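Local coordinates for protein chitinase (Chromobacterium violaceum, PDB 4TXG) that probably hydrolyses the glycosidic bonds of chitin and probably binds the polysaccharide as well, at residues A[127-132]-A[353-358]; A[345-350]-A[386-391]. One frame throughout, in Å; residues are numbered along the deposited sequence.

Both contacts are built on helix 338-360, which follows strand 308-312 and precedes strand 365-371 in the parallel barrel sheet of the glycoside hydrolase family 18 domain. Interaction 2 uses its middle, residues 345-350, against the loop 386-391 that runs into strand 391-395; interaction 1 uses a later part, 353-358, against a loop at 127-132, ahead of the first barrel strand. Their centres lie about 11 Å apart, and the segments alternate along the chain. The contacts also touch directly, through a probable backbone hydrogen bond between A127 and K387 and a salt bridge from R350 to D354. The loop ahead of the barrel is thereby joined to the outer helical layer of the barrel.

Interaction 1 of 2, residues A[127-132]-A[353-358]; sequences AQTQGV and LDRAAA
T129 and D354 lie side by side with their side chains running antiparallel, and the threonine holds one carboxylate oxygen with two groups of its own. Its OG1 donates to D354 OD2 at 2.7 Å, on the anti side of that oxygen and 22° out of the carboxylate plane. The backbone N of T129 reaches the same OD2 at 3.2 Å from the other face of the plane, nearly along the C-O axis. With OG1 beside the backbone N (chi1 -59°), hydroxyl and amide can converge on a single acceptor, while CG2 is turned toward R355.

The R355 side chain, extended from CG to NE, runs roughly perpendicular to those of T129 and V132. T129 CG2 lies 4.0 Å above the guanidinium plane, offset toward its rim, and V132 CG2 lies over the same face, 3.9 Å from R355 NH2. The charge of R355 is met within its own helix, by a salt bridge from NE to D351. The other branch of V132, CG1, reaches A358 CB at 3.6 Å, one helical turn beyond D354. A type II turn from T129 to V132, with G131 at a positive phi, brings both side chains onto the helix.

D354 OD1 is engaged by R350, so both oxygens of this buried carboxylate have partners; two donors on OD2 and an arginine on OD1 would probably favour its ionised form.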
loop_
_atom_site.group_PDB
_atom_site.type_symbol
_atom_site.label_atom_id
_atom_site.label_comp_id
_atom_site.label_asym_id
_atom_site.label_seq_id
_atom_site.Cartn_x
_atom_site.Cartn_y
_atom_site.Cartn_z
ATOM N N ALA A 127 -15.605 7.542 5.309
ATOM C CA ALA A 127 -17.020 7.354 5.044
ATOM C C ALA A 127 -17.659 6.503 6.135
ATOM O O ALA A 127 -17.341 5.326 6.269
ATOM C CB ALA A 127 -17.218 6.704 3.685
ATOM N N GLN A 128 -18.564 7.085 6.911
ATOM C CA GLN A 128 -19.249 6.294 7.929
ATOM C C GLN A 128 -20.565 5.742 7.402
ATOM O O GLN A 128 -21.249 6.380 6.607
ATOM C CB GLN A 128 -19.512 7.107 9.198
ATOM C CG GLN A 128 -20.143 6.262 10.311
ATOM C CD GLN A 128 -20.832 7.080 11.378
ATOM O OE1 GLN A 128 -20.405 8.191 11.697
ATOM N NE2 GLN A 128 -21.911 6.535 11.938
ATOM N N THR A 129 -20.902 4.543 7.856
ATOM C CA THR A 129 -22.199 3.944 7.583
ATOM C C THR A 129 -23.300 4.738 8.283
ATOM O O THR A 129 -23.402 4.729 9.513
ATOM C CB THR A 129 -22.225 2.473 8.036
ATOM O OG1 THR A 129 -21.194 1.748 7.346
ATOM C CG2 THR A 129 -23.582 1.845 7.749
ATOM N N GLN A 130 -24.128 5.420 7.494
ATOM C CA GLN A 130 -25.119 6.360 8.021
ATOM C C GLN A 130 -26.014 5.801 9.132
ATOM O O GLN A 130 -26.656 4.760 8.980
ATOM C CB GLN A 130 -26.010 6.882 6.884
ATOM C CG GLN A 130 -27.113 7.832 7.356
ATOM C CD GLN A 130 -28.099 8.205 6.257
ATOM O OE1 GLN A 130 -27.877 9.153 5.502
ATOM N NE2 GLN A 130 -29.198 7.464 6.171
ATOM N N GLY A 131 -26.045 6.512 10.254
ATOM C CA GLY A 131 -26.941 6.191 11.347
ATOM C C GLY A 131 -26.426 5.159 12.336
ATOM O O GLY A 131 -26.907 5.092 13.466
ATOM N N VAL A 132 -25.470 4.340 11.908
ATOM C CA VAL A 132 -24.918 3.296 12.770
ATOM C C VAL A 132 -24.003 3.922 13.813
ATOM O O VAL A 132 -23.148 4.748 13.484
ATOM C CB VAL A 132 -24.151 2.235 11.946
ATOM C CG1 VAL A 132 -23.435 1.231 12.861
ATOM C CG2 VAL A 132 -25.115 1.513 10.990
ATOM N N LEU A 353 -18.591 -4.312 8.743
ATOM C CA LEU A 353 -17.727 -4.125 9.903
ATOM C C LEU A 353 -18.236 -2.997 10.809
ATOM O O LEU A 353 -18.118 -3.095 12.032
ATOM C CB LEU A 353 -16.289 -3.867 9.472
ATOM C CG LEU A 353 -15.534 -5.147 9.091
ATOM C CD1 LEU A 353 -14.071 -4.836 8.895
ATOM C CD2 LEU A 353 -15.706 -6.212 10.147
ATOM N N ASP A 354 -18.807 -1.941 10.230
ATOM C CA ASP A 354 -19.404 -0.880 11.047
ATOM C C ASP A 354 -20.568 -1.414 11.881
ATOM O O ASP A 354 -20.681 -1.105 13.058
ATOM C CB ASP A 354 -19.900 0.292 10.184
ATOM C CG ASP A 354 -18.770 1.216 9.727
ATOM O OD1 ASP A 354 -17.621 1.040 10.170
ATOM O OD2 ASP A 354 -19.047 2.126 8.917
ATOM N N ARG A 355 -21.446 -2.201 11.263
ATOM C CA ARG A 355 -22.575 -2.773 11.995
ATOM C C ARG A 355 -22.114 -3.740 13.080
ATOM O O ARG A 355 -22.647 -3.726 14.191
ATOM C CB ARG A 355 -23.530 -3.483 11.041
ATOM C CG ARG A 355 -24.201 -2.536 10.073
ATOM C CD ARG A 355 -25.166 -3.250 9.145
ATOM N NE ARG A 355 -25.474 -2.394 8.005
ATOM C CZ ARG A 355 -26.407 -1.453 8.011
ATOM N NH1 ARG A 355 -26.605 -0.712 6.926
ATOM N NH2 ARG A 355 -27.145 -1.258 9.099
ATOM N N ALA A 356 -21.127 -4.575 12.761
ATOM C CA ALA A 356 -20.571 -5.512 13.741
ATOM C C ALA A 356 -19.933 -4.761 14.917
ATOM O O ALA A 356 -20.079 -5.160 16.073
ATOM C CB ALA A 356 -19.548 -6.437 13.082
ATOM N N ALA A 357 -19.232 -3.672 14.613
ATOM C CA ALA A 357 -18.589 -2.858 15.643
ATOM C C ALA A 357 -19.627 -2.265 16.595
ATOM O O ALA A 357 -19.435 -2.244 17.808
ATOM C CB ALA A 357 -17.758 -1.747 14.996
ATOM N N ALA A 358 -20.732 -1.788 16.036
ATOM C CA ALA A 358 -21.793 -1.216 16.845
ATOM C C ALA A 358 -22.413 -2.282 17.743
ATOM O O ALA A 358 -22.747 -2.016 18.900
ATOM C CB ALA A 358 -22.853 -0.575 15.958
#

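Interaction 2 of 2, residues A[345-350]-A[386-391]; sequences LLQTLR and LKYLDF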
loop_
_atom_site.group_PDB
_atom_site.type_symbol
_atom_site.label_atom_id
_atom_site.label_comp_id
_atom_site.label_asym_id
_atom_site.label_seq_id
_atom_site.Cartn_x
_atom_site.Cartn_y
_atom_site.Cartn_z
ATOM N N LEU A 345 -16.766 -4.001 -3.054
ATOM C CA LEU A 345 -16.163 -4.796 -1.989
ATOM C C LEU A 345 -15.885 -3.937 -0.747
ATOM O O LEU A 345 -16.274 -4.288 0.365
ATOM C CB LEU A 345 -14.859 -5.440 -2.481
ATOM C CG LEU A 345 -14.031 -6.116 -1.389
ATOM C CD1 LEU A 345 -14.816 -7.281 -0.793
ATOM C CD2 LEU A 345 -12.678 -6.586 -1.924
ATOM N N LEU A 346 -15.229 -2.795 -0.940
ATOM C CA LEU A 346 -14.843 -1.966 0.199
ATOM C C LEU A 346 -16.052 -1.323 0.872
ATOM O O LEU A 346 -16.094 -1.217 2.097
ATOM C CB LEU A 346 -13.849 -0.891 -0.240
ATOM C CG LEU A 346 -12.509 -1.442 -0.766
ATOM C CD1 LEU A 346 -11.564 -0.318 -1.156
ATOM C CD2 LEU A 346 -11.865 -2.362 0.273
ATOM N N GLN A 347 -17.033 -0.887 0.080
ATOM C CA GLN A 347 -18.232 -0.273 0.653
ATOM C C GLN A 347 -19.006 -1.287 1.494
ATOM O O GLN A 347 -19.506 -0.967 2.578
ATOM C CB GLN A 347 -19.143 0.299 -0.440
ATOM C CG GLN A 347 -20.376 0.968 0.149
ATOM C CD GLN A 347 -21.141 1.810 -0.852
ATOM O OE1 GLN A 347 -20.683 2.040 -1.972
ATOM N NE2 GLN A 347 -22.314 2.285 -0.446
ATOM N N THR A 348 -19.078 -2.521 1.009
ATOM C CA THR A 348 -19.817 -3.563 1.711
ATOM C C THR A 348 -19.071 -4.024 2.957
ATOM O O THR A 348 -19.668 -4.251 4.013
ATOM C CB THR A 348 -20.091 -4.767 0.792
ATOM O OG1 THR A 348 -20.760 -4.312 -0.392
ATOM C CG2 THR A 348 -20.990 -5.794 1.497
ATOM N N LEU A 349 -17.761 -4.166 2.840
ATOM C CA LEU A 349 -16.939 -4.516 3.991
ATOM C C LEU A 349 -17.062 -3.457 5.090
ATOM O O LEU A 349 -17.198 -3.788 6.268
ATOM C CB LEU A 349 -15.496 -4.671 3.542
ATOM C CG LEU A 349 -14.500 -5.577 4.255
ATOM C CD1 LEU A 349 -15.078 -6.937 4.591
ATOM C CD2 LEU A 349 -13.309 -5.712 3.299
ATOM N N ARG A 350 -17.042 -2.188 4.687
ATOM C CA ARG A 350 -17.199 -1.061 5.611
ATOM C C ARG A 350 -18.540 -1.140 6.331
ATOM O O ARG A 350 -18.620 -0.989 7.550
ATOM C CB ARG A 350 -17.077 0.270 4.856
ATOM C CG ARG A 350 -17.323 1.523 5.706
ATOM C CD ARG A 350 -16.068 1.929 6.490
ATOM N NE ARG A 350 -15.897 1.157 7.720
ATOM C CZ ARG A 350 -14.726 0.968 8.327
ATOM N NH1 ARG A 350 -14.675 0.273 9.462
ATOM N NH2 ARG A 350 -13.608 1.474 7.798
ATOM N N LEU A 386 -10.898 4.764 -1.532
ATOM C CA LEU A 386 -10.124 5.254 -0.388
ATOM C C LEU A 386 -10.993 5.723 0.784
ATOM O O LEU A 386 -10.594 5.597 1.942
ATOM C CB LEU A 386 -9.201 6.400 -0.815
ATOM C CG LEU A 386 -8.037 6.004 -1.735
ATOM C CD1 LEU A 386 -7.249 7.242 -2.136
ATOM C CD2 LEU A 386 -7.123 5.007 -1.045
ATOM N N LYS A 387 -12.184 6.241 0.491
ATOM C CA LYS A 387 -13.038 6.790 1.538
ATOM C C LYS A 387 -13.501 5.726 2.543
ATOM O O LYS A 387 -13.930 6.063 3.638
ATOM C CB LYS A 387 -14.261 7.485 0.931
ATOM C CG LYS A 387 -15.191 6.537 0.191
ATOM C CD LYS A 387 -16.289 7.271 -0.599
ATOM C CE LYS A 387 -17.273 7.978 0.310
ATOM N NZ LYS A 387 -18.488 8.437 -0.435
ATOM N N TYR A 388 -13.410 4.447 2.178
ATOM C CA TYR A 388 -13.866 3.379 3.072
ATOM C C TYR A 388 -12.777 2.856 4.006
ATOM O O TYR A 388 -13.059 2.075 4.913
ATOM C CB TYR A 388 -14.439 2.219 2.248
ATOM C CG TYR A 388 -15.569 2.679 1.358
ATOM C CD1 TYR A 388 -16.753 3.159 1.910
ATOM C CD2 TYR A 388 -15.445 2.665 -0.026
ATOM C CE1 TYR A 388 -17.791 3.604 1.111
ATOM C CE2 TYR A 388 -16.487 3.117 -0.837
ATOM C CZ TYR A 388 -17.652 3.580 -0.256
ATOM O OH TYR A 388 -18.696 4.029 -1.045
ATOM N N LEU A 389 -11.535 3.275 3.776
ATOM C CA LEU A 389 -10.397 2.667 4.447
ATOM C C LEU A 389 -9.917 3.472 5.646
ATOM O O LEU A 389 -9.652 4.675 5.544
ATOM C CB LEU A 389 -9.236 2.495 3.459
ATOM C CG LEU A 389 -9.594 1.645 2.245
ATOM C CD1 LEU A 389 -8.466 1.670 1.214
ATOM C CD2 LEU A 389 -9.879 0.216 2.692
ATOM N N ASP A 390 -9.799 2.809 6.788
ATOM C CA ASP A 390 -9.224 3.477 7.949
ATOM C C ASP A 390 -7.844 4.030 7.628
ATOM O O ASP A 390 -7.512 5.148 8.017
ATOM C CB ASP A 390 -9.151 2.521 9.127
ATOM C CG ASP A 390 -10.507 2.255 9.714
ATOM O OD1 ASP A 390 -10.918 3.016 10.619
ATOM O OD2 ASP A 390 -11.180 1.317 9.244
ATOM N N PHE A 391 -7.039 3.241 6.920
ATOM C CA PHE A 391 -5.801 3.758 6.349
ATOM C C PHE A 391 -5.289 2.834 5.263
ATOM O O PHE A 391 -5.780 1.709 5.114
ATOM C CB PHE A 391 -4.717 3.996 7.431
ATOM C CG PHE A 391 -4.365 2.788 8.268
ATOM C CD1 PHE A 391 -3.475 1.833 7.801
ATOM C CD2 PHE A 391 -4.868 2.653 9.557
ATOM C CE1 PHE A 391 -3.110 0.743 8.589
ATOM C CE2 PHE A 391 -4.522 1.551 10.351
ATOM C CZ PHE A 391 -3.637 0.601 9.864
#
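R350 starts out with CG anti to the backbone N (chi1 176°), then bends at chi2 and chi3, which carries its guanidinium past Y388 to the loop backbone and D390. Y388 has CG beside its own backbone N, and its ring lies against the helix. There the CA of Q347 sits over the ring centre, 3.8 Å from the centroid and 4° off the normal, in a CH-pi contact. K387 CG covers the opposite face, so the ring is sandwiched between helix 338-360 and the 3-10 segment that carries Y388 itself. The Q347 chain continues extended across the phenol, with CB 3.6 Å from Y388 CZ and its amide plane only 20° from that of the ring.

R350 NH2 serves two acceptors. It forms a nearly straight salt bridge to D390 OD2 at 2.8 Å; the oxygen lies in the guanidinium plane, although the arginine arrives from above the carboxylate plane. The same nitrogen donates to Y388 O at 3.0 Å, from a position tilted out of the carbonyl plane. D390 OD2 also accepts from the backbone N of I366, and D390 OD1 from Y140 and Y363, so this buried carboxylate is held from several directions. Alongside, L346 CD2 meets L389 CD2 at 4.1 Å, and I366 of strand 365-371 lies against L389.

Helix 338-360 is thus fastened to the loop entering the next strand but one, 391-395, a helix-to-loop junction on the outside of the TIM-barrel fold typical of family 18 chitinases.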